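Local coordinates for DUF1902 domain-containing protein (Thermus thermophilus, PDB 1WV8) that is of unknown function but forms a small alpha/beta dimer in which one helix covers a sheet that continues into the second subunit, at residues V6-D11 / A32-L37; L27-E30 / E36-A39; A39-M44 / L62-T67. One frame throughout, in Å; residues are numbered along the deposited sequence.

In the fold
Strand 3-11 pairs with strand 16-20, and the chain then loops to the short strand 30-31. Helix 34-51 follows and crosses the sheet to strand 61-69, which lies parallel to strand 3-11. Contact 1 closes the span from 6-11 to 32-37 and sets the helix start on strand 3-11. Contact 2 opens late within that span and ends on the same helix turn, so the two overlap and share Leu-37. Contact 3 follows contact 1 in series and joins the next helix turns to strand 61-69. Together they tie one helix face to the loop and two neighbouring strands. Helix 34-51 is the crossover between parallel strands 30-31 and 61-69.

Contact 1. Residues V6-D11 / A32-L37; sequences VQALWD and ATLEEL
Strand residue Ala-8 and helix residue Leu-34 have CA atoms 7.8 Å apart, and the gap widens to 9.5 Å between Trp-10 CA and Ala-32 CA. Ala-8 is the hub. Its CB points at the helix and meets two methyl groups from the first helical turn. One is Leu-34 CD2, 3.7 Å from Ala-8 CB. The other is Leu-37 CD1, also 3.7 Å from Ala-8 CB. The small alanine therefore touches both leucine methyls at once, from residues three apart in the sequence. The Leu-34 side chain has CG opposite its own carbonyl carbon (chi1 -73°), and this carries its branch back to the strand. At the outer end, Trp-10 makes a looser contact. Its CZ3 lies 4.3 Å from Ala-32 O, which approaches the ring obliquely, while the same indole meets the ring of Trp-17 on the next strand.

The helix start is fixed from its own side. Thr-33 is the N-cap: its OG1 accepts from Glu-36 N at 3.2 Å, nearly straight at 170°. Thr-33 O also takes the first regular helix bond, from Leu-37 N. The second subunit joins in here, where Glu-35 OE2 of that subunit accepts from Leu-34 N, the exchange is mutual, and the two Leu-34 side chains pack together. No hydrogen bond links strand and helix. Their contact is held by three buried apolar side chains, while Glu-36 N is met by the cap and Leu-34 N by the partner subunit.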
ATOM      1  N   VAL A   6      -5.678  -3.222   4.747  1.00 38.58           N
ATOM      2  CA  VAL A   6      -5.683  -2.035   5.596  1.00 37.95           C
ATOM      3  C   VAL A   6      -5.361  -0.817   4.737  1.00 40.98           C
ATOM      4  O   VAL A   6      -4.350  -0.797   4.017  1.00 31.18           O
ATOM      5  CB  VAL A   6      -4.619  -2.135   6.707  1.00 27.90           C
ATOM      6  CG1 VAL A   6      -4.585  -0.845   7.541  1.00 37.78           C
ATOM      7  CG2 VAL A   6      -4.920  -3.332   7.590  1.00 35.05           C
ATOM      8  N   GLN A   7      -6.217   0.200   4.797  1.00 32.58           N
ATOM      9  CA  GLN A   7      -5.964   1.400   4.019  1.00 22.36           C
ATOM     10  C   GLN A   7      -5.199   2.435   4.828  1.00 28.84           C
ATOM     11  O   GLN A   7      -5.440   2.614   6.024  1.00 29.45           O
ATOM     12  CB  GLN A   7      -7.258   2.028   3.517  1.00 30.14           C
ATOM     13  CG  GLN A   7      -7.993   1.237   2.466  1.00 20.13           C
ATOM     14  CD  GLN A   7      -8.863   0.158   3.062  1.00 44.17           C
ATOM     15  OE1 GLN A   7      -9.679   0.428   3.935  1.00 40.71           O
ATOM     16  NE2 GLN A   7      -8.703  -1.074   2.583  1.00 46.78           N
ATOM     17  N   ALA A   8      -4.273   3.109   4.159  1.00 23.32           N
ATOM     18  CA  ALA A   8      -3.490   4.166   4.780  1.00 36.63           C
ATOM     19  C   ALA A   8      -3.997   5.407   4.080  1.00 32.62           C
ATOM     20  O   ALA A   8      -3.872   5.529   2.863  1.00 28.67           O
ATOM     21  CB  ALA A   8      -2.006   3.980   4.511  1.00 26.26           C
ATOM     22  N   LEU A   9      -4.596   6.304   4.852  1.00 30.94           N
ATOM     23  CA  LEU A   9      -5.159   7.533   4.306  1.00 23.85           C
ATOM     24  C   LEU A   9      -4.277   8.700   4.729  1.00 22.33           C
ATOM     25  O   LEU A   9      -3.963   8.858   5.912  1.00 19.34           O
ATOM     26  CB  LEU A   9      -6.586   7.692   4.838  1.00 25.87           C
ATOM     27  CG  LEU A   9      -7.392   6.397   4.707  1.00 24.07           C
ATOM     28  CD1 LEU A   9      -8.571   6.421   5.641  1.00 24.43           C
ATOM     29  CD2 LEU A   9      -7.827   6.216   3.271  1.00 16.49           C
ATOM     30  N   TRP A  10      -3.855   9.511   3.762  1.00 22.81           N
ATOM     31  CA  TRP A  10      -2.984  10.629   4.097  1.00 32.64           C
ATOM     32  C   TRP A  10      -3.767  11.817   4.653  1.00 37.66           C
ATOM     33  O   TRP A  10      -4.728  12.282   4.045  1.00 29.98           O
ATOM     34  CB  TRP A  10      -2.190  11.068   2.875  1.00 29.95           C
ATOM     35  CG  TRP A  10      -1.396  12.330   3.097  1.00 40.28           C
ATOM     36  CD1 TRP A  10      -1.516  13.508   2.406  1.00 36.21           C
ATOM     37  CD2 TRP A  10      -0.332  12.523   4.035  1.00 35.59           C
ATOM     38  NE1 TRP A  10      -0.588  14.414   2.851  1.00 34.16           N
ATOM     39  CE2 TRP A  10       0.153  13.840   3.853  1.00 38.35           C
ATOM     40  CE3 TRP A  10       0.264  11.711   5.014  1.00 32.27           C
ATOM     41  CZ2 TRP A  10       1.213  14.366   4.611  1.00 35.50           C
ATOM     42  CZ3 TRP A  10       1.320  12.236   5.770  1.00 37.08           C
ATOM     43  CH2 TRP A  10       1.780  13.551   5.561  1.00 37.71           C
ATOM     44  N   ASP A  11      -3.331  12.304   5.805  1.00 36.37           N
ATOM     45  CA  ASP A  11      -3.962  13.440   6.466  1.00 34.60           C
ATOM     46  C   ASP A  11      -2.955  14.595   6.483  1.00 23.77           C
ATOM     47  O   ASP A  11      -2.227  14.792   7.463  1.00 29.49           O
ATOM     48  CB  ASP A  11      -4.352  13.065   7.896  1.00 26.49           C
ATOM     49  CG  ASP A  11      -5.103  14.191   8.609  1.00 43.45           C
ATOM     50  OD1 ASP A  11      -4.971  15.357   8.179  1.00 32.38           O
ATOM     51  OD2 ASP A  11      -5.804  13.920   9.604  1.00 28.62           O
ATOM     52  N   ALA A  32       3.727   9.181  11.075  1.00 35.52           N
ATOM     53  CA  ALA A  32       4.275  10.175  10.157  1.00 38.47           C
ATOM     54  C   ALA A  32       4.684   9.603   8.801  1.00 35.61           C
ATOM     55  O   ALA A  32       4.624  10.296   7.795  1.00 34.45           O
ATOM     56  CB  ALA A  32       5.472  10.870  10.805  1.00 37.71           C
ATOM     57  N   THR A  33       5.125   8.351   8.760  1.00 42.09           N
ATOM     58  CA  THR A  33       5.519   7.757   7.481  1.00 41.49           C
ATOM     59  C   THR A  33       4.837   6.419   7.284  1.00 29.43           C
ATOM     60  O   THR A  33       4.321   5.838   8.230  1.00 36.25           O
ATOM     61  CB  THR A  33       7.032   7.510   7.397  1.00 46.75           C
ATOM     62  OG1 THR A  33       7.379   6.426   8.267  1.00 42.88           O
ATOM     63  CG2 THR A  33       7.804   8.758   7.801  1.00 39.43           C
ATOM     64  N   LEU A  34       4.835   5.930   6.052  1.00 31.79           N
ATOM     65  CA  LEU A  34       4.214   4.647   5.765  1.00 26.47           C
ATOM     66  C   LEU A  34       5.029   3.488   6.381  1.00 38.38           C
ATOM     67  O   LEU A  34       4.461   2.476   6.796  1.00 34.69           O
ATOM     68  CB  LEU A  34       4.076   4.483   4.257  1.00 30.48           C
ATOM     69  CG  LEU A  34       2.976   5.370   3.674  1.00 38.68           C
ATOM     70  CD1 LEU A  34       3.095   5.412   2.171  1.00 35.06           C
ATOM     71  CD2 LEU A  34       1.608   4.827   4.098  1.00 29.52           C
ATOM     72  N   GLU A  35       6.350   3.644   6.458  1.00 27.15           N
ATOM     73  CA  GLU A  35       7.187   2.601   7.053  1.00 42.07           C
ATOM     74  C   GLU A  35       6.773   2.401   8.509  1.00 42.42           C
ATOM     75  O   GLU A  35       6.507   1.274   8.940  1.00 44.96           O
ATOM     76  CB  GLU A  35       8.669   2.988   6.983  1.00 46.18           C
ATOM     77  CG  GLU A  35       9.324   2.845   5.601  1.00 56.06           C
ATOM     78  CD  GLU A  35       8.715   3.742   4.522  1.00 66.49           C
ATOM     79  OE1 GLU A  35       8.376   4.912   4.817  1.00 65.75           O
ATOM     80  OE2 GLU A  35       8.592   3.277   3.368  1.00 49.31           O
ATOM     81  N   GLU A  36       6.716   3.502   9.258  1.00 38.69           N
ATOM     82  CA  GLU A  36       6.318   3.479  10.665  1.00 42.35           C
ATOM     83  C   GLU A  36       4.887   2.954  10.841  1.00 38.30           C
ATOM     84  O   GLU A  36       4.587   2.232  11.796  1.00 40.49           O
ATOM     85  CB  GLU A  36       6.412   4.884  11.267  1.00 49.16           C
ATOM     86  CG  GLU A  36       7.804   5.483  11.264  1.00 65.46           C
ATOM     87  CD  GLU A  36       7.825   6.899  11.804  1.00 76.05           C
ATOM     88  OE1 GLU A  36       7.300   7.115  12.917  1.00 91.71           O
ATOM     89  OE2 GLU A  36       8.367   7.794  11.120  1.00 83.07           O
ATOM     90  N   LEU A  37       3.998   3.329   9.931  1.00 32.59           N
ATOM     91  CA  LEU A  37       2.624   2.854  10.009  1.00 24.79           C
ATOM     92  C   LEU A  37       2.651   1.328   9.903  1.00 40.13           C
ATOM     93  O   LEU A  37       1.905   0.633  10.601  1.00 32.77           O
ATOM     94  CB  LEU A  37       1.794   3.416   8.862  1.00 37.50           C
ATOM     95  CG  LEU A  37       0.322   3.796   9.088  1.00 36.02           C
ATOM     96  CD1 LEU A  37      -0.422   3.395   7.853  1.00 33.11           C
ATOM     97  CD2 LEU A  37      -0.294   3.110  10.295  1.00 40.12           C
TER

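Contact 2. Residues L27-E30 / E36-A39; sequences LATE and ELLA
Leu-37 has chi1 at -144° and chi2 at -142°, both away from staggered values, and this turns its CD2 methyl toward Thr-29 and Glu-30. Thr-29 has OG1 opposite its backbone N (chi1 176°). With that torsion its two branches straddle the approach of the leucine methyl at nearly equal distance. Thr-29 OG1 is 4.5 Å from Leu-37 CD2, and Thr-29 CG2 is 4.4 Å from the same Leu-37 CD2. The two segments come close here, with Glu-30 CA 6.0 Å from Leu-37 CA. A single methyl does all the touching on the helix side. Leu-37 CD2 lies 4.1 Å from Thr-29 O and 4.2 Å from Glu-30 CA, a little nearer than either branch of the threonine. The leucine thus rests mainly on the backbone of Thr-29 and Glu-30. The Glu-30 side chain leaves from the other side of that backbone.

Thr-29 is tied to Ala-19 by a backbone hydrogen bond, so the loop lies along strand 16-20. Its side chain also touches Leu-41 and Met-44 farther along the helix, and Lys-40 NZ donates a hydrogen bond to Glu-30 O. Within the contact itself there is no hydrogen bond. It is a loose van der Waals seat, in which one leucine methyl covers a short piece of backbone. Lys-40, just beyond it, adds a polar link between loop and helix.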
ATOM      1  N   LEU A  27      -9.492  -0.861  14.820  1.00 57.97           N
ATOM      2  CA  LEU A  27      -8.190  -0.375  14.390  1.00 57.77           C
ATOM      3  C   LEU A  27      -8.177   1.146  14.360  1.00 60.15           C
ATOM      4  O   LEU A  27      -8.941   1.783  13.632  1.00 62.59           O
ATOM      5  CB  LEU A  27      -7.824  -0.928  13.006  1.00 51.25           C
ATOM      6  CG  LEU A  27      -6.511  -0.393  12.424  1.00 43.25           C
ATOM      7  CD1 LEU A  27      -5.374  -0.560  13.434  1.00 38.83           C
ATOM      8  CD2 LEU A  27      -6.191  -1.129  11.133  1.00 44.28           C
ATOM      9  N   ALA A  28      -7.304   1.724  15.172  1.00 55.28           N
ATOM     10  CA  ALA A  28      -7.174   3.168  15.236  1.00 62.21           C
ATOM     11  C   ALA A  28      -5.700   3.471  15.428  1.00 59.47           C
ATOM     12  O   ALA A  28      -5.177   3.361  16.538  1.00 61.29           O
ATOM     13  CB  ALA A  28      -7.989   3.712  16.399  1.00 65.89           C
ATOM     14  N   THR A  29      -5.020   3.834  14.348  1.00 51.94           N
ATOM     15  CA  THR A  29      -3.596   4.130  14.448  1.00 48.32           C
ATOM     16  C   THR A  29      -3.069   4.912  13.251  1.00 42.21           C
ATOM     17  O   THR A  29      -3.591   4.800  12.139  1.00 46.01           O
ATOM     18  CB  THR A  29      -2.777   2.822  14.614  1.00 58.61           C
ATOM     19  OG1 THR A  29      -1.376   3.129  14.613  1.00 59.68           O
ATOM     20  CG2 THR A  29      -3.093   1.836  13.487  1.00 51.49           C
ATOM     21  N   GLU A  30      -2.035   5.711  13.489  1.00 33.08           N
ATOM     22  CA  GLU A  30      -1.431   6.514  12.433  1.00 40.00           C
ATOM     23  C   GLU A  30       0.062   6.650  12.699  1.00 26.31           C
ATOM     24  O   GLU A  30       0.542   6.249  13.754  1.00 28.78           O
ATOM     25  CB  GLU A  30      -2.055   7.913  12.388  1.00 46.62           C
ATOM     26  CG  GLU A  30      -1.658   8.775  13.566  1.00 58.88           C
ATOM     27  CD  GLU A  30      -2.683   8.750  14.674  1.00 66.28           C
ATOM     28  OE1 GLU A  30      -3.230   7.669  14.965  1.00 79.68           O
ATOM     29  OE2 GLU A  30      -2.932   9.824  15.256  1.00 72.16           O
ATOM     30  N   GLU A  36       6.716   3.502   9.258  1.00 38.69           N
ATOM     31  CA  GLU A  36       6.318   3.479  10.665  1.00 42.35           C
ATOM     32  C   GLU A  36       4.887   2.954  10.841  1.00 38.30           C
ATOM     33  O   GLU A  36       4.587   2.232  11.796  1.00 40.49           O
ATOM     34  CB  GLU A  36       6.412   4.884  11.267  1.00 49.16           C
ATOM     35  CG  GLU A  36       7.804   5.483  11.264  1.00 65.46           C
ATOM     36  CD  GLU A  36       7.825   6.899  11.804  1.00 76.05           C
ATOM     37  OE1 GLU A  36       7.300   7.115  12.917  1.00 91.71           O
ATOM     38  OE2 GLU A  36       8.367   7.794  11.120  1.00 83.07           O
ATOM     39  N   LEU A  37       3.998   3.329   9.931  1.00 32.59           N
ATOM     40  CA  LEU A  37       2.624   2.854  10.009  1.00 24.79           C
ATOM     41  C   LEU A  37       2.651   1.328   9.903  1.00 40.13           C
ATOM     42  O   LEU A  37       1.905   0.633  10.601  1.00 32.77           O
ATOM     43  CB  LEU A  37       1.794   3.416   8.862  1.00 37.50           C
ATOM     44  CG  LEU A  37       0.322   3.796   9.088  1.00 36.02           C
ATOM     45  CD1 LEU A  37      -0.422   3.395   7.853  1.00 33.11           C
ATOM     46  CD2 LEU A  37      -0.294   3.110  10.295  1.00 40.12           C
ATOM     47  N   LEU A  38       3.506   0.808   9.021  1.00 38.22           N
ATOM     48  CA  LEU A  38       3.618  -0.643   8.841  1.00 39.67           C
ATOM     49  C   LEU A  38       4.122  -1.275  10.121  1.00 34.67           C
ATOM     50  O   LEU A  38       3.551  -2.242  10.607  1.00 37.56           O
ATOM     51  CB  LEU A  38       4.583  -0.992   7.710  1.00 33.26           C
ATOM     52  CG  LEU A  38       3.949  -1.294   6.352  1.00 39.98           C
ATOM     53  CD1 LEU A  38       5.029  -1.428   5.296  1.00 45.01           C
ATOM     54  CD2 LEU A  38       3.120  -2.564   6.446  1.00 28.15           C
ATOM     55  N   ALA A  39       5.204  -0.721  10.650  1.00 42.85           N
ATOM     56  CA  ALA A  39       5.785  -1.217  11.887  1.00 46.51           C
ATOM     57  C   ALA A  39       4.703  -1.294  12.965  1.00 51.39           C
ATOM     58  O   ALA A  39       4.464  -2.360  13.546  1.00 50.35           O
ATOM     59  CB  ALA A  39       6.915  -0.296  12.335  1.00 36.18           C
TER

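Contact 3. Residues A39-M44 / L62-T67; sequences AKLAVM and LRLEAT
Leu-41 packs tightly against Leu-62, with its CB only 3.5 Å from Leu-62 CD2. The Leu-62 side chain has CG opposite the backbone N (chi1 178°), which sends its CD2 up to the helix. The branch of Leu-41 reaches on along the strand, where its CD2 lies 3.9 Å from Leu-64 CG. The side chains of Leu-41 and Leu-64 cross at about a right angle. One helix leucine is thus received by two strand leucines, two residues apart on the same face. The segment axes pass 10.4 Å apart at closest, and their directions differ by 143°, so helix and strand run roughly antiparallel.

The contact thins out at Ala-42. Its backbone N is 4.5 Å from Leu-62 CD2, and its CB stays 5.6 Å from Leu-62 CD2. Ala-42 packs instead on Arg-68 of the second subunit. Lys-40 is exposed and reaches to the loop at Glu-30, and its backbone O accepts from both Val-43 N and Met-44 N. Arg-63 and Glu-65 extend from the opposite face of the strand, where Glu-65 OE1 accepts from Gln-7 NE2.

Strand 61-69 is outermost within its chain, yet residues 62-67 pair antiparallel with a strand of the second subunit, and the sheet runs on through the dimer. Here helix and strand join mainly through leucine side chains, with no hydrogen bond between the segments. The backbone bonds of the strand go to strand 3-11 and to the partner subunit, and its inward leucines form core with the helix.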
ATOM      1  N   ALA A  39       5.204  -0.721  10.650  1.00 42.85           N
ATOM      2  CA  ALA A  39       5.785  -1.217  11.887  1.00 46.51           C
ATOM      3  C   ALA A  39       4.703  -1.294  12.965  1.00 51.39           C
ATOM      4  O   ALA A  39       4.464  -2.360  13.546  1.00 50.35           O
ATOM      5  CB  ALA A  39       6.915  -0.296  12.335  1.00 36.18           C
ATOM      6  N   LYS A  40       4.033  -0.171  13.219  1.00 47.94           N
ATOM      7  CA  LYS A  40       2.989  -0.144  14.239  1.00 43.36           C
ATOM      8  C   LYS A  40       1.907  -1.197  13.982  1.00 43.47           C
ATOM      9  O   LYS A  40       1.483  -1.891  14.906  1.00 41.02           O
ATOM     10  CB  LYS A  40       2.371   1.253  14.323  1.00 46.51           C
ATOM     11  CG  LYS A  40       3.369   2.333  14.706  1.00 58.23           C
ATOM     12  CD  LYS A  40       2.700   3.679  14.938  1.00 63.23           C
ATOM     13  CE  LYS A  40       3.703   4.694  15.480  1.00 70.86           C
ATOM     14  NZ  LYS A  40       3.079   6.002  15.831  1.00 63.61           N
ATOM     15  N   LEU A  41       1.478  -1.330  12.729  1.00 31.95           N
ATOM     16  CA  LEU A  41       0.443  -2.297  12.374  1.00 36.73           C
ATOM     17  C   LEU A  41       0.831  -3.745  12.686  1.00 45.81           C
ATOM     18  O   LEU A  41       0.010  -4.530  13.158  1.00 44.40           O
ATOM     19  CB  LEU A  41       0.095  -2.163  10.886  1.00 37.31           C
ATOM     20  CG  LEU A  41      -1.036  -1.195  10.500  1.00 46.70           C
ATOM     21  CD1 LEU A  41      -1.039  -0.020  11.429  1.00 38.36           C
ATOM     22  CD2 LEU A  41      -0.870  -0.731   9.052  1.00 27.82           C
ATOM     23  N   ALA A  42       2.086  -4.083  12.417  1.00 44.39           N
ATOM     24  CA  ALA A  42       2.596  -5.429  12.648  1.00 53.21           C
ATOM     25  C   ALA A  42       2.369  -5.872  14.083  1.00 52.02           C
ATOM     26  O   ALA A  42       2.140  -7.050  14.352  1.00 57.49           O
ATOM     27  CB  ALA A  42       4.079  -5.481  12.320  1.00 36.67           C
ATOM     28  N   VAL A  43       2.426  -4.916  15.001  1.00 54.87           N
ATOM     29  CA  VAL A  43       2.234  -5.199  16.414  1.00 55.45           C
ATOM     30  C   VAL A  43       0.757  -5.190  16.807  1.00 57.84           C
ATOM     31  O   VAL A  43       0.234  -6.178  17.324  1.00 57.66           O
ATOM     32  CB  VAL A  43       2.970  -4.165  17.282  1.00 49.09           C
ATOM     33  CG1 VAL A  43       2.808  -4.514  18.739  1.00 57.09           C
ATOM     34  CG2 VAL A  43       4.443  -4.117  16.908  1.00 51.39           C
HETATM   35  N   MSE A  44       0.088  -4.072  16.547  1.00 53.26           N
HETATM   36  CA  MSE A  44      -1.319  -3.910  16.895  1.00 50.06           C
HETATM   37  C   MSE A  44      -2.340  -4.857  16.280  1.00 49.36           C
HETATM   38  O   MSE A  44      -3.228  -5.341  16.979  1.00 55.67           O
HETATM   39  CB  MSE A  44      -1.763  -2.488  16.586  1.00 59.24           C
HETATM   40  CG  MSE A  44      -1.210  -1.443  17.515  1.00 71.83           C
HETATM   41 SE   MSE A  44      -2.063   0.226  17.097  1.00102.56          SE
HETATM   42  CE  MSE A  44      -3.912  -0.297  17.386  1.00 55.36           C
ATOM     43  N   LEU A  62      -0.595  -9.001   6.098  1.00 33.78           N
ATOM     44  CA  LEU A  62      -1.162  -7.657   6.124  1.00 43.84           C
ATOM     45  C   LEU A  62      -0.879  -6.906   4.812  1.00 42.65           C
ATOM     46  O   LEU A  62       0.281  -6.756   4.428  1.00 36.98           O
ATOM     47  CB  LEU A  62      -0.543  -6.891   7.297  1.00 41.00           C
ATOM     48  CG  LEU A  62      -0.939  -5.438   7.535  1.00 51.59           C
ATOM     49  CD1 LEU A  62      -2.350  -5.385   8.080  1.00 47.31           C
ATOM     50  CD2 LEU A  62       0.033  -4.808   8.522  1.00 51.30           C
ATOM     51  N   ARG A  63      -1.927  -6.451   4.120  1.00 28.58           N
ATOM     52  CA  ARG A  63      -1.741  -5.690   2.877  1.00 27.32           C
ATOM     53  C   ARG A  63      -2.078  -4.204   3.105  1.00 38.71           C
ATOM     54  O   ARG A  63      -3.249  -3.816   3.164  1.00 32.52           O
ATOM     55  CB  ARG A  63      -2.622  -6.243   1.749  1.00 32.61           C
ATOM     56  CG  ARG A  63      -2.381  -5.559   0.395  1.00 38.21           C
ATOM     57  CD  ARG A  63      -3.289  -6.101  -0.707  1.00 48.93           C
ATOM     58  NE  ARG A  63      -3.108  -7.533  -0.950  1.00 52.88           N
ATOM     59  CZ  ARG A  63      -3.810  -8.234  -1.840  1.00 58.26           C
ATOM     60  NH1 ARG A  63      -4.739  -7.633  -2.572  1.00 58.03           N
ATOM     61  NH2 ARG A  63      -3.595  -9.535  -1.990  1.00 58.41           N
ATOM     62  N   LEU A  64      -1.047  -3.379   3.262  1.00 35.48           N
ATOM     63  CA  LEU A  64      -1.240  -1.945   3.461  1.00 28.23           C
ATOM     64  C   LEU A  64      -1.413  -1.290   2.098  1.00 36.77           C
ATOM     65  O   LEU A  64      -0.531  -1.382   1.240  1.00 29.18           O
ATOM     66  CB  LEU A  64      -0.038  -1.332   4.156  1.00 27.05           C
ATOM     67  CG  LEU A  64      -0.276  -0.235   5.205  1.00 42.81           C
ATOM     68  CD1 LEU A  64       0.910   0.712   5.176  1.00 19.26           C
ATOM     69  CD2 LEU A  64      -1.564   0.526   4.943  1.00 42.94           C
ATOM     70  N   GLU A  65      -2.550  -0.626   1.906  1.00 26.58           N
ATOM     71  CA  GLU A  65      -2.865   0.023   0.639  1.00 30.92           C
ATOM     72  C   GLU A  65      -2.909   1.548   0.742  1.00 35.50           C
ATOM     73  O   GLU A  65      -3.491   2.101   1.673  1.00 40.83           O
ATOM     74  CB  GLU A  65      -4.213  -0.489   0.130  1.00 33.78           C
ATOM     75  CG  GLU A  65      -4.265  -2.013  -0.027  1.00 56.28           C
ATOM     76  CD  GLU A  65      -5.682  -2.541  -0.181  1.00 65.14           C
ATOM     77  OE1 GLU A  65      -6.516  -2.249   0.706  1.00 51.68           O
ATOM     78  OE2 GLU A  65      -5.960  -3.250  -1.179  1.00 70.78           O
ATOM     79  N   ALA A  66      -2.289   2.218  -0.223  1.00 25.23           N
ATOM     80  CA  ALA A  66      -2.268   3.673  -0.265  1.00 35.12           C
ATOM     81  C   ALA A  66      -2.656   4.079  -1.671  1.00 42.71           C
ATOM     82  O   ALA A  66      -1.999   3.678  -2.642  1.00 35.49           O
ATOM     83  CB  ALA A  66      -0.872   4.206   0.068  1.00 31.30           C
ATOM     84  N   THR A  67      -3.717   4.875  -1.790  1.00 38.71           N
ATOM     85  CA  THR A  67      -4.185   5.308  -3.095  1.00 37.59           C
ATOM     86  C   THR A  67      -3.804   6.745  -3.428  1.00 50.06           C
ATOM     87  O   THR A  67      -3.770   7.623  -2.562  1.00 59.02           O
ATOM     88  CB  THR A  67      -5.714   5.130  -3.224  1.00 43.24           C
ATOM     89  OG1 THR A  67      -6.060   3.759  -2.962  1.00 48.31           O
ATOM     90  CG2 THR A  67      -6.178   5.490  -4.629  1.00 45.42           C
TER